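Local atomic coordinates of aspartate carbamoyltransferase (Leishmania major, PDB entry 7K46), a protein that probably catalyses carbamoyl transfer from carbamoyl phosphate to L-aspartate, giving N-carbamoyl-L-aspartate and phosphate, an early step of pyrimidine synthesis. Residues S68-M73 against G78-F83; I30-D35 against L322-S327; G12-S17 against Q122-A127. All coordinates share one frame; numbering follows the deposited sequence.

Interaction 1 of 3, residues S68-M73 against G78-F83; sequences SFCAAM and GSVVNF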
ATOM      1  N   SER A  68     -11.634   4.801  -1.805  1.00 16.15           N
ATOM      2  CA  SER A  68     -12.987   4.245  -1.806  1.00 16.84           C
ATOM      3  C   SER A  68     -13.031   2.888  -2.511  1.00 16.25           C
ATOM      4  O   SER A  68     -13.623   1.928  -2.000  1.00 15.12           O
ATOM      5  CB  SER A  68     -13.950   5.232  -2.470  1.00 16.30           C
ATOM      6  OG  SER A  68     -15.302   4.817  -2.319  1.00 19.61           O
ATOM      7  N   PHE A  69     -12.415   2.789  -3.698  1.00 15.37           N
ATOM      8  CA  PHE A  69     -12.332   1.495  -4.385  1.00 14.64           C
ATOM      9  C   PHE A  69     -11.609   0.457  -3.531  1.00 13.35           C
ATOM     10  O   PHE A  69     -12.041  -0.699  -3.445  1.00 16.00           O
ATOM     11  CB  PHE A  69     -11.608   1.637  -5.733  1.00 13.55           C
ATOM     12  CG  PHE A  69     -12.514   1.997  -6.878  1.00 15.08           C
ATOM     13  CD1 PHE A  69     -13.335   1.035  -7.454  1.00 16.78           C
ATOM     14  CD2 PHE A  69     -12.521   3.283  -7.392  1.00 17.00           C
ATOM     15  CE1 PHE A  69     -14.184   1.358  -8.522  1.00 16.64           C
ATOM     16  CE2 PHE A  69     -13.358   3.618  -8.461  1.00 17.09           C
ATOM     17  CZ  PHE A  69     -14.189   2.648  -9.023  1.00 15.69           C
ATOM     18  N   CYS A  70     -10.493   0.846  -2.915  1.00 14.62           N
ATOM     19  CA  CYS A  70      -9.737  -0.099  -2.092  1.00 14.95           C
ATOM     20  C   CYS A  70     -10.532  -0.533  -0.871  1.00 16.65           C
ATOM     21  O   CYS A  70     -10.555  -1.722  -0.531  1.00 14.46           O
ATOM     22  CB  CYS A  70      -8.408   0.517  -1.661  1.00 14.89           C
ATOM     23  SG  CYS A  70      -7.325   0.782  -3.089  1.00 18.51           S
ATOM     24  N   ALA A  71     -11.180   0.416  -0.195  1.00 12.83           N
ATOM     25  CA  ALA A  71     -11.972   0.063   0.980  1.00 12.97           C
ATOM     26  C   ALA A  71     -13.155  -0.820   0.600  1.00 14.75           C
ATOM     27  O   ALA A  71     -13.487  -1.772   1.320  1.00 13.87           O
ATOM     28  CB  ALA A  71     -12.455   1.327   1.686  1.00 13.63           C
ATOM     29  N   ALA A  72     -13.812  -0.505  -0.520  1.00 13.63           N
ATOM     30  CA  ALA A  72     -14.913  -1.338  -1.009  1.00 15.60           C
ATOM     31  C   ALA A  72     -14.455  -2.771  -1.238  1.00 14.98           C
ATOM     32  O   ALA A  72     -15.129  -3.725  -0.825  1.00 16.13           O
ATOM     33  CB  ALA A  72     -15.487  -0.752  -2.302  1.00 15.62           C
ATOM     34  N   MET A  73     -13.307  -2.938  -1.904  1.00 13.58           N
ATOM     35  CA  MET A  73     -12.781  -4.277  -2.150  1.00 16.67           C
ATOM     36  C   MET A  73     -12.509  -5.014  -0.837  1.00 16.14           C
ATOM     37  O   MET A  73     -12.883  -6.182  -0.678  1.00 14.34           O
ATOM     38  CB  MET A  73     -11.508  -4.175  -3.001  1.00 16.10           C
ATOM     39  CG  MET A  73     -10.947  -5.524  -3.467  1.00 14.03           C
ATOM     40  SD  MET A  73     -12.054  -6.273  -4.686  1.00 17.13           S
ATOM     41  CE  MET A  73     -11.115  -7.757  -5.113  1.00 15.24           C
ATOM     42  N   GLY A  78     -12.006  -8.952  -0.241  1.00 16.66           N
ATOM     43  CA  GLY A  78     -10.993  -9.045  -1.273  1.00 15.41           C
ATOM     44  C   GLY A  78      -9.669  -8.413  -0.875  1.00 19.72           C
ATOM     45  O   GLY A  78      -9.541  -7.767   0.164  1.00 17.26           O
ATOM     46  N   SER A  79      -8.674  -8.617  -1.737  1.00 17.15           N
ATOM     47  CA  SER A  79      -7.311  -8.128  -1.556  1.00 15.61           C
ATOM     48  C   SER A  79      -7.019  -7.014  -2.552  1.00 16.52           C
ATOM     49  O   SER A  79      -7.609  -6.966  -3.631  1.00 14.28           O
ATOM     50  CB  SER A  79      -6.292  -9.257  -1.768  1.00 16.47           C
ATOM     51  OG  SER A  79      -6.478 -10.291  -0.817  1.00 18.85           O
ATOM     52  N   VAL A  80      -6.084  -6.135  -2.198  1.00 16.10           N
ATOM     53  CA  VAL A  80      -5.660  -5.055  -3.085  1.00 17.44           C
ATOM     54  C   VAL A  80      -4.145  -5.061  -3.200  1.00 18.30           C
ATOM     55  O   VAL A  80      -3.437  -5.048  -2.186  1.00 17.42           O
ATOM     56  CB  VAL A  80      -6.134  -3.677  -2.585  1.00 18.68           C
ATOM     57  CG1 VAL A  80      -5.636  -2.580  -3.536  1.00 20.60           C
ATOM     58  CG2 VAL A  80      -7.652  -3.664  -2.461  1.00 14.39           C
ATOM     59  N   VAL A  81      -3.647  -5.041  -4.433  1.00 16.32           N
ATOM     60  CA  VAL A  81      -2.220  -4.963  -4.716  1.00 15.59           C
ATOM     61  C   VAL A  81      -1.954  -3.623  -5.390  1.00 20.12           C
ATOM     62  O   VAL A  81      -2.588  -3.304  -6.401  1.00 19.41           O
ATOM     63  CB  VAL A  81      -1.765  -6.124  -5.619  1.00 19.35           C
ATOM     64  CG1 VAL A  81      -0.305  -5.919  -6.070  1.00 19.33           C
ATOM     65  CG2 VAL A  81      -1.934  -7.469  -4.889  1.00 16.55           C
ATOM     66  N   ASN A  82      -1.020  -2.850  -4.840  1.00 25.72           N
ATOM     67  CA  ASN A  82      -0.634  -1.581  -5.447  1.00 27.46           C
ATOM     68  C   ASN A  82       0.277  -1.817  -6.645  1.00 26.75           C
ATOM     69  O   ASN A  82       1.012  -2.804  -6.707  1.00 30.28           O
ATOM     70  CB  ASN A  82       0.093  -0.692  -4.436  1.00 28.26           C
ATOM     71  CG  ASN A  82      -0.576  -0.680  -3.079  1.00 35.51           C
ATOM     72  OD1 ASN A  82      -1.778  -0.432  -2.966  1.00 34.92           O
ATOM     73  ND2 ASN A  82       0.202  -0.957  -2.035  1.00 46.99           N
ATOM     74  N   PHE A  83       0.240  -0.889  -7.601  1.00 24.37           N
ATOM     75  CA  PHE A  83       1.143  -0.942  -8.750  1.00 21.78           C
ATOM     76  C   PHE A  83       1.545   0.492  -9.077  1.00 28.74           C
ATOM     77  O   PHE A  83       0.763   1.237  -9.672  1.00 28.21           O
ATOM     78  CB  PHE A  83       0.484  -1.619  -9.943  1.00 24.38           C
ATOM     79  CG  PHE A  83       1.447  -2.029 -11.015  1.00 28.11           C
ATOM     80  CD1 PHE A  83       1.936  -1.097 -11.928  1.00 25.61           C
ATOM     81  CD2 PHE A  83       1.860  -3.352 -11.123  1.00 21.55           C
ATOM     82  CE1 PHE A  83       2.817  -1.476 -12.923  1.00 23.87           C
ATOM     83  CE2 PHE A  83       2.741  -3.740 -12.121  1.00 21.24           C
ATOM     84  CZ  PHE A  83       3.224  -2.803 -13.020  1.00 25.07           C
TER

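Interaction 2 of 3, residues I30-D35 against L322-S327; sequences IQLALD and LFSVLS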
ATOM      1  N   ILE A  30     -28.725   0.476  -6.688  1.00 18.74           N
ATOM      2  CA  ILE A  30     -29.101   1.275  -5.531  1.00 20.59           C
ATOM      3  C   ILE A  30     -29.559   0.375  -4.386  1.00 21.11           C
ATOM      4  O   ILE A  30     -29.132   0.541  -3.236  1.00 19.04           O
ATOM      5  CB  ILE A  30     -30.184   2.300  -5.917  1.00 22.32           C
ATOM      6  CG1 ILE A  30     -29.563   3.435  -6.731  1.00 17.62           C
ATOM      7  CG2 ILE A  30     -30.872   2.842  -4.668  1.00 20.67           C
ATOM      8  CD1 ILE A  30     -30.607   4.398  -7.310  1.00 20.20           C
ATOM      9  N   GLN A  31     -30.452  -0.579  -4.678  1.00 20.58           N
ATOM     10  CA  GLN A  31     -30.965  -1.446  -3.617  1.00 23.17           C
ATOM     11  C   GLN A  31     -29.854  -2.298  -3.008  1.00 22.62           C
ATOM     12  O   GLN A  31     -29.817  -2.507  -1.789  1.00 21.69           O
ATOM     13  CB  GLN A  31     -32.088  -2.339  -4.152  1.00 23.56           C
ATOM     14  CG  GLN A  31     -32.853  -3.081  -3.058  1.00 30.01           C
ATOM     15  CD  GLN A  31     -33.522  -2.130  -2.080  1.00 37.56           C
ATOM     16  OE1 GLN A  31     -34.355  -1.310  -2.469  1.00 32.00           O
ATOM     17  NE2 GLN A  31     -33.143  -2.219  -0.806  1.00 37.11           N
ATOM     18  N   LEU A  32     -28.939  -2.797  -3.842  1.00 18.97           N
ATOM     19  CA  LEU A  32     -27.845  -3.621  -3.335  1.00 21.46           C
ATOM     20  C   LEU A  32     -26.909  -2.801  -2.455  1.00 20.80           C
ATOM     21  O   LEU A  32     -26.477  -3.269  -1.397  1.00 18.84           O
ATOM     22  CB  LEU A  32     -27.082  -4.262  -4.505  1.00 20.44           C
ATOM     23  CG  LEU A  32     -25.849  -5.133  -4.199  1.00 18.21           C
ATOM     24  CD1 LEU A  32     -26.216  -6.243  -3.229  1.00 19.58           C
ATOM     25  CD2 LEU A  32     -25.257  -5.721  -5.497  1.00 17.35           C
ATOM     26  N   ALA A  33     -26.601  -1.566  -2.866  1.00 18.16           N
ATOM     27  CA  ALA A  33     -25.741  -0.713  -2.051  1.00 17.96           C
ATOM     28  C   ALA A  33     -26.384  -0.422  -0.701  1.00 19.14           C
ATOM     29  O   ALA A  33     -25.718  -0.477   0.340  1.00 19.90           O
ATOM     30  CB  ALA A  33     -25.430   0.590  -2.795  1.00 16.76           C
ATOM     31  N   LEU A  34     -27.687  -0.136  -0.696  1.00 17.87           N
ATOM     32  CA  LEU A  34     -28.367   0.139   0.566  1.00 20.31           C
ATOM     33  C   LEU A  34     -28.430  -1.105   1.443  1.00 22.20           C
ATOM     34  O   LEU A  34     -28.283  -1.011   2.667  1.00 24.18           O
ATOM     35  CB  LEU A  34     -29.772   0.679   0.296  1.00 23.53           C
ATOM     36  CG  LEU A  34     -29.820   2.064  -0.357  1.00 23.25           C
ATOM     37  CD1 LEU A  34     -31.278   2.484  -0.632  1.00 27.48           C
ATOM     38  CD2 LEU A  34     -29.117   3.098   0.507  1.00 26.25           C
ATOM     39  N   ASP A  35     -28.652  -2.279   0.838  1.00 22.48           N
ATOM     40  CA  ASP A  35     -28.683  -3.516   1.618  1.00 25.33           C
ATOM     41  C   ASP A  35     -27.323  -3.795   2.249  1.00 21.47           C
ATOM     42  O   ASP A  35     -27.239  -4.206   3.414  1.00 22.99           O
ATOM     43  CB  ASP A  35     -29.131  -4.685   0.737  1.00 25.59           C
ATOM     44  CG  ASP A  35     -30.601  -4.586   0.328  1.00 29.69           C
ATOM     45  OD1 ASP A  35     -31.330  -3.754   0.903  1.00 27.23           O
ATOM     46  OD2 ASP A  35     -31.033  -5.342  -0.567  1.00 30.05           O
ATOM     47  N   LEU A 322     -18.536  -3.877  -7.399  1.00 14.57           N
ATOM     48  CA  LEU A 322     -17.488  -4.901  -7.387  1.00 15.95           C
ATOM     49  C   LEU A 322     -18.070  -6.276  -7.090  1.00 18.98           C
ATOM     50  O   LEU A 322     -17.683  -7.271  -7.715  1.00 16.45           O
ATOM     51  CB  LEU A 322     -16.408  -4.556  -6.356  1.00 16.99           C
ATOM     52  CG  LEU A 322     -15.566  -3.307  -6.623  1.00 18.69           C
ATOM     53  CD1 LEU A 322     -14.781  -2.918  -5.370  1.00 17.98           C
ATOM     54  CD2 LEU A 322     -14.621  -3.523  -7.810  1.00 18.04           C
ATOM     55  N   PHE A 323     -18.994  -6.348  -6.128  1.00 17.49           N
ATOM     56  CA  PHE A 323     -19.655  -7.608  -5.800  1.00 16.87           C
ATOM     57  C   PHE A 323     -20.364  -8.196  -7.016  1.00 17.72           C
ATOM     58  O   PHE A 323     -20.314  -9.408  -7.260  1.00 20.89           O
ATOM     59  CB  PHE A 323     -20.654  -7.356  -4.667  1.00 17.80           C
ATOM     60  CG  PHE A 323     -21.424  -8.566  -4.230  1.00 23.46           C
ATOM     61  CD1 PHE A 323     -20.897  -9.440  -3.286  1.00 20.78           C
ATOM     62  CD2 PHE A 323     -22.709  -8.803  -4.717  1.00 23.30           C
ATOM     63  CE1 PHE A 323     -21.626 -10.546  -2.862  1.00 27.03           C
ATOM     64  CE2 PHE A 323     -23.438  -9.904  -4.297  1.00 23.68           C
ATOM     65  CZ  PHE A 323     -22.896 -10.780  -3.373  1.00 28.22           C
ATOM     66  N   SER A 324     -21.030  -7.345  -7.788  1.00 16.20           N
ATOM     67  CA  SER A 324     -21.780  -7.822  -8.946  1.00 17.86           C
ATOM     68  C   SER A 324     -20.843  -8.219 -10.078  1.00 19.45           C
ATOM     69  O   SER A 324     -21.076  -9.219 -10.771  1.00 20.16           O
ATOM     70  CB  SER A 324     -22.762  -6.738  -9.400  1.00 17.51           C
ATOM     71  OG  SER A 324     -23.700  -6.435  -8.369  1.00 20.86           O
ATOM     72  N   VAL A 325     -19.766  -7.456 -10.270  1.00 16.16           N
ATOM     73  CA  VAL A 325     -18.814  -7.771 -11.335  1.00 16.99           C
ATOM     74  C   VAL A 325     -18.136  -9.114 -11.075  1.00 20.96           C
ATOM     75  O   VAL A 325     -17.979  -9.940 -11.990  1.00 20.44           O
ATOM     76  CB  VAL A 325     -17.787  -6.631 -11.475  1.00 17.11           C
ATOM     77  CG1 VAL A 325     -16.594  -7.070 -12.351  1.00 18.11           C
ATOM     78  CG2 VAL A 325     -18.466  -5.376 -12.055  1.00 15.46           C
ATOM     79  N   LEU A 326     -17.762  -9.376  -9.820  1.00 16.61           N
ATOM     80  CA  LEU A 326     -16.886 -10.494  -9.495  1.00 20.06           C
ATOM     81  C   LEU A 326     -17.592 -11.700  -8.888  1.00 21.94           C
ATOM     82  O   LEU A 326     -16.954 -12.742  -8.714  1.00 23.80           O
ATOM     83  CB  LEU A 326     -15.782 -10.030  -8.537  1.00 20.19           C
ATOM     84  CG  LEU A 326     -14.767  -9.101  -9.200  1.00 20.29           C
ATOM     85  CD1 LEU A 326     -13.743  -8.616  -8.161  1.00 22.76           C
ATOM     86  CD2 LEU A 326     -14.084  -9.800 -10.380  1.00 18.59           C
ATOM     87  N   SER A 327     -18.870 -11.617  -8.558  1.00 28.34           N
ATOM     88  CA  SER A 327     -19.504 -12.780  -7.951  1.00 35.12           C
ATOM     89  C   SER A 327     -19.800 -13.814  -9.028  1.00 37.68           C
ATOM     90  O   SER A 327     -20.298 -13.478 -10.105  1.00 44.66           O
ATOM     91  CB  SER A 327     -20.770 -12.395  -7.186  1.00 43.54           C
ATOM     92  OG  SER A 327     -20.420 -11.867  -5.910  1.00 37.84           O
TER

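Interaction 3 of 3, residues G12-S17 against Q122-A127; sequences GQSVAS and QAMSVA. With EDO (1,2-ethanediol), chain B.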
ATOM      1  N   GLY A  12     -18.735 -10.054 -14.714  1.00 21.68           N
ATOM      2  CA  GLY A  12     -17.584 -10.144 -15.590  1.00 25.65           C
ATOM      3  C   GLY A  12     -17.424  -9.008 -16.575  1.00 23.73           C
ATOM      4  O   GLY A  12     -16.663  -9.145 -17.531  1.00 26.00           O
ATOM      5  N   GLN A  13     -18.095  -7.882 -16.356  1.00 20.20           N
ATOM      6  CA  GLN A  13     -18.111  -6.762 -17.286  1.00 21.90           C
ATOM      7  C   GLN A  13     -17.268  -5.598 -16.781  1.00 21.61           C
ATOM      8  O   GLN A  13     -17.358  -5.208 -15.610  1.00 18.84           O
ATOM      9  CB  GLN A  13     -19.540  -6.268 -17.521  1.00 21.85           C
ATOM     10  CG  GLN A  13     -20.380  -7.248 -18.308  1.00 27.09           C
ATOM     11  CD  GLN A  13     -19.741  -7.599 -19.632  1.00 30.63           C
ATOM     12  OE1 GLN A  13     -19.507  -6.727 -20.467  1.00 27.37           O
ATOM     13  NE2 GLN A  13     -19.445  -8.877 -19.831  1.00 33.58           N
ATOM     14  N   SER A  14     -16.464  -5.030 -17.680  1.00 19.61           N
ATOM     15  CA  SER A  14     -15.829  -3.749 -17.396  1.00 18.38           C
ATOM     16  C   SER A  14     -16.894  -2.669 -17.258  1.00 18.73           C
ATOM     17  O   SER A  14     -17.951  -2.724 -17.891  1.00 20.52           O
ATOM     18  CB  SER A  14     -14.849  -3.368 -18.515  1.00 19.60           C
ATOM     19  OG  SER A  14     -13.712  -4.219 -18.547  1.00 18.80           O
ATOM     20  N   VAL A  15     -16.616  -1.686 -16.412  1.00 17.52           N
ATOM     21  CA  VAL A  15     -17.529  -0.575 -16.159  1.00 19.17           C
ATOM     22  C   VAL A  15     -16.832   0.679 -16.672  1.00 19.11           C
ATOM     23  O   VAL A  15     -15.978   1.267 -15.990  1.00 18.00           O
ATOM     24  CB  VAL A  15     -17.906  -0.468 -14.679  1.00 18.90           C
ATOM     25  CG1 VAL A  15     -18.772   0.771 -14.440  1.00 20.30           C
ATOM     26  CG2 VAL A  15     -18.658  -1.734 -14.247  1.00 18.11           C
ATOM     27  N   ALA A  16     -17.167   1.063 -17.903  1.00 16.92           N
ATOM     28  CA  ALA A  16     -16.505   2.170 -18.579  1.00 17.35           C
ATOM     29  C   ALA A  16     -17.291   3.466 -18.517  1.00 18.44           C
ATOM     30  O   ALA A  16     -16.683   4.544 -18.452  1.00 18.61           O
ATOM     31  CB  ALA A  16     -16.252   1.825 -20.050  1.00 17.70           C
ATOM     32  N   SER A  17     -18.620   3.385 -18.544  1.00 20.86           N
ATOM     33  CA  SER A  17     -19.473   4.562 -18.587  0.70 22.55           C
ATOM     34  C   SER A  17     -20.789   4.239 -17.895  1.00 21.75           C
ATOM     35  O   SER A  17     -21.302   3.126 -18.020  1.00 22.63           O
ATOM     36  CB  SER A  17     -19.742   5.010 -20.031  0.70 23.55           C
ATOM     37  OG  SER A  17     -20.800   5.957 -20.089  0.70 24.13           O
ATOM     38  N   GLN A 122      -7.212   1.714 -24.954  1.00 24.54           N
ATOM     39  CA  GLN A 122      -6.032   0.867 -25.078  1.00 24.54           C
ATOM     40  C   GLN A 122      -6.032  -0.239 -24.037  1.00 23.52           C
ATOM     41  O   GLN A 122      -5.669  -1.385 -24.336  1.00 21.83           O
ATOM     42  CB  GLN A 122      -4.780   1.723 -24.945  1.00 24.37           C
ATOM     43  CG  GLN A 122      -4.606   2.722 -26.070  1.00 31.32           C
ATOM     44  CD  GLN A 122      -3.558   3.759 -25.745  1.00 35.16           C
ATOM     45  OE1 GLN A 122      -2.990   3.759 -24.651  1.00 38.31           O
ATOM     46  NE2 GLN A 122      -3.300   4.658 -26.686  1.00 36.40           N
ATOM     47  N   ALA A 123      -6.419   0.089 -22.801  1.00 19.60           N
ATOM     48  CA  ALA A 123      -6.440  -0.910 -21.739  1.00 19.83           C
ATOM     49  C   ALA A 123      -7.458  -2.002 -22.041  1.00 25.50           C
ATOM     50  O   ALA A 123      -7.156  -3.199 -21.949  1.00 21.08           O
ATOM     51  CB  ALA A 123      -6.735  -0.242 -20.394  1.00 18.56           C
ATOM     52  N   MET A 124      -8.677  -1.608 -22.414  1.00 23.95           N
ATOM     53  CA  MET A 124      -9.690  -2.610 -22.725  1.00 24.82           C
ATOM     54  C   MET A 124      -9.358  -3.398 -23.986  1.00 25.07           C
ATOM     55  O   MET A 124      -9.874  -4.507 -24.154  1.00 30.28           O
ATOM     56  CB  MET A 124     -11.062  -1.942 -22.835  1.00 24.09           C
ATOM     57  CG  MET A 124     -11.561  -1.453 -21.462  1.00 25.12           C
ATOM     58  SD  MET A 124     -13.290  -0.943 -21.465  1.00 38.55           S
ATOM     59  CE  MET A 124     -13.294   0.200 -22.847  1.00 28.13           C
ATOM     60  N   SER A 125      -8.494  -2.872 -24.859  1.00 26.85           N
ATOM     61  CA  SER A 125      -8.131  -3.603 -26.070  1.00 27.55           C
ATOM     62  C   SER A 125      -7.325  -4.865 -25.771  1.00 27.89           C
ATOM     63  O   SER A 125      -7.261  -5.757 -26.625  1.00 26.50           O
ATOM     64  CB  SER A 125      -7.346  -2.697 -27.030  1.00 29.91           C
ATOM     65  OG  SER A 125      -5.956  -2.646 -26.717  1.00 30.85           O
ATOM     66  N   VAL A 126      -6.696  -4.955 -24.598  1.00 21.06           N
ATOM     67  CA  VAL A 126      -5.897  -6.125 -24.244  1.00 20.85           C
ATOM     68  C   VAL A 126      -6.306  -6.765 -22.927  1.00 20.64           C
ATOM     69  O   VAL A 126      -5.906  -7.912 -22.659  1.00 22.00           O
ATOM     70  CB  VAL A 126      -4.389  -5.775 -24.204  1.00 22.06           C
ATOM     71  CG1 VAL A 126      -3.895  -5.274 -25.563  1.00 23.51           C
ATOM     72  CG2 VAL A 126      -4.086  -4.771 -23.077  1.00 21.35           C
ATOM     73  N   ALA A 127      -7.064  -6.093 -22.059  1.00 21.41           N
ATOM     74  CA  ALA A 127      -7.344  -6.640 -20.738  1.00 22.65           C
ATOM     75  C   ALA A 127      -8.156  -7.926 -20.829  1.00 21.90           C
ATOM     76  O   ALA A 127      -9.023  -8.076 -21.693  1.00 21.28           O
ATOM     77  CB  ALA A 127      -8.096  -5.617 -19.885  1.00 21.88           C
TER
HETATM   78  C1  EDO B 400      -2.480   8.072 -24.097  1.00 43.86           C
HETATM   79  O1  EDO B 400      -1.633   8.804 -23.197  1.00 59.57           O
HETATM   80  C2  EDO B 400      -2.817   6.714 -23.492  1.00 41.22           C
HETATM   81  O2  EDO B 400      -1.619   5.987 -23.176  1.00 48.17           O

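Interaction 1 of 3, residues S68-M73 against G78-F83
One backbone hydrogen bond joins the segments: Gly78 N donates to Met73 O over 2.9 Å. The N-H...O angle of 141° makes it a bent bond, and the donor also stands 31° out of the carbonyl plane; it ties the last full turn of the helix to the residue just before the strand.

The apolar side-chain contacts gather round Val80, whose two methyls divide the helix between them. CG2 lies 3.9 Å from Met73 CG, and the two side chains cross at a slant; CG1 meets Cys70 SG, one turn earlier, at 3.8 Å.

Met73 has CG anti to its backbone N (chi1 -173°) and then bends at chi2, which carries the thioether along the strand's start. There it makes van der Waals contacts with the backbone, CG passing 3.6 Å from Ser79 O and CE ending 4.1 Å from Gly78 CA. Met54 of strand 53-58 also packs on Met73.

Farther along, Asn82 packs against Asn82 of both neighbouring subunits, placing the segment at the trimer centre. The contact belongs to the beta-alpha-beta unit of strand 53-58, helix 63-74 and strand 79-80 in the carbamoyl phosphate-binding domain, the last strand being outermost in the parallel sheet within this chain.

Interaction 2 of 3, residues I30-D35 against L322-S327
Ser324 OG is held by two polar groups, Ala320 O one turn earlier in its own helix and Val7 N of the N-terminal segment, while Leu32 CD2 presses on it at 3.3 Å from the opposite segment. The buried hydroxyl thus has polar partners in Ala320 and Val7, and Leu32 meets it only by van der Waals contact. This is a helix-helix contact: helix 309-326, the C-terminal helix, which in this family, with helix 142-156, connects the two domains, returns here to pack on helix 23-41 of the carbamoyl phosphate-binding domain.

The meeting is narrow, with the nearest CA atoms, those of Leu32 and Ser324, still 9.3 Å apart. Leu32 spans the gap by placing CG anti to its backbone N (chi1 178°), and its CD2 branch does all the touching. Besides the serine oxygen, that methyl meets Phe323 CD2 at 4.1 Å, approaching the ring obliquely, and the two side chains cross at about a right angle. Ala320 packs on Leu32 as well, so the leucine rests on consecutive turns of the C-terminal helix.

On the outer flank of helix 23-41, Gln31 NE2 donates to Asp35 OD1 at 2.9 Å, an i to i+4 bond lying in the glutamine's amide plane. At the C-terminal end of helix 309-326, Ser327 leaves the helix and turns its hydroxyl back, so that OG donates to Phe323 O at 2.8 Å and also sits 3.4 Å above the centre of the Phe323 ring.

Interaction 3 of 3, residues G12-S17 against Q122-A127
The loop leading to helix 23-41 meets helix 117-126 at the protein surface through a single methionine, Met124, whose sulfur reaches across to Ser14 and Ala16. Met124 SD lies 4.1 Å from Ser14 CB and 4.3 Å from Ala16 CB. In the loop, CB of Ser14 and of Ala16 point toward the helix and that of Val15 away, leaving two small groups two residues apart for the thioether to rest on. The methionine chain is extended out to SD and bends at chi3 (-52°), which swings CE to the Ala16 side of the contact, away from Ser14.

Both elements belong to the carbamoyl phosphate-binding domain and border strand 131-133, an outermost strand of its parallel sheet. Val15 makes backbone hydrogen bonds with Ile131 and Asn133 of that strand. Ser14 OG is hydrogen-bonded to Ile131 N, so the serine meets the methionine through CB. Met124 in turn packs on Ile131.

Among residues 122-127, Ser125 OG donates to Gln122 O at 2.7 Å, while Ala123 O accepts from both Val126 N and Ala127 N. Well away from the loop, the extended side chain of Gln122 receives a hydrogen bond at OE1, 3.0 Å from O2 of a 1,2-ethanediol that probably came from the crystallisation liquor.

How the interactions relate
The C-terminal helix connects all three contacts. Its Leu322 CD1 packs 3.8 Å from Ala72 CB, and Leu326 CD1 lies 4.1 Å from Met73 CE, so interaction 2 abuts the helix of interaction 1, with centres about 16 Å apart. Toward interaction 3 the link is partly polar: Val325 O and Gly12 N are 2.8 Å apart, probably hydrogen-bonded, and Val325 CG2 packs on Gln13 O. Interactions 1 and 3 do not touch, their nearest atoms being about 7 Å apart, although both lie in the carbamoyl phosphate-binding domain. In relatives, the active site lies between the two domains at a subunit interface; of the three contacts, interaction 1 alone borders other subunits.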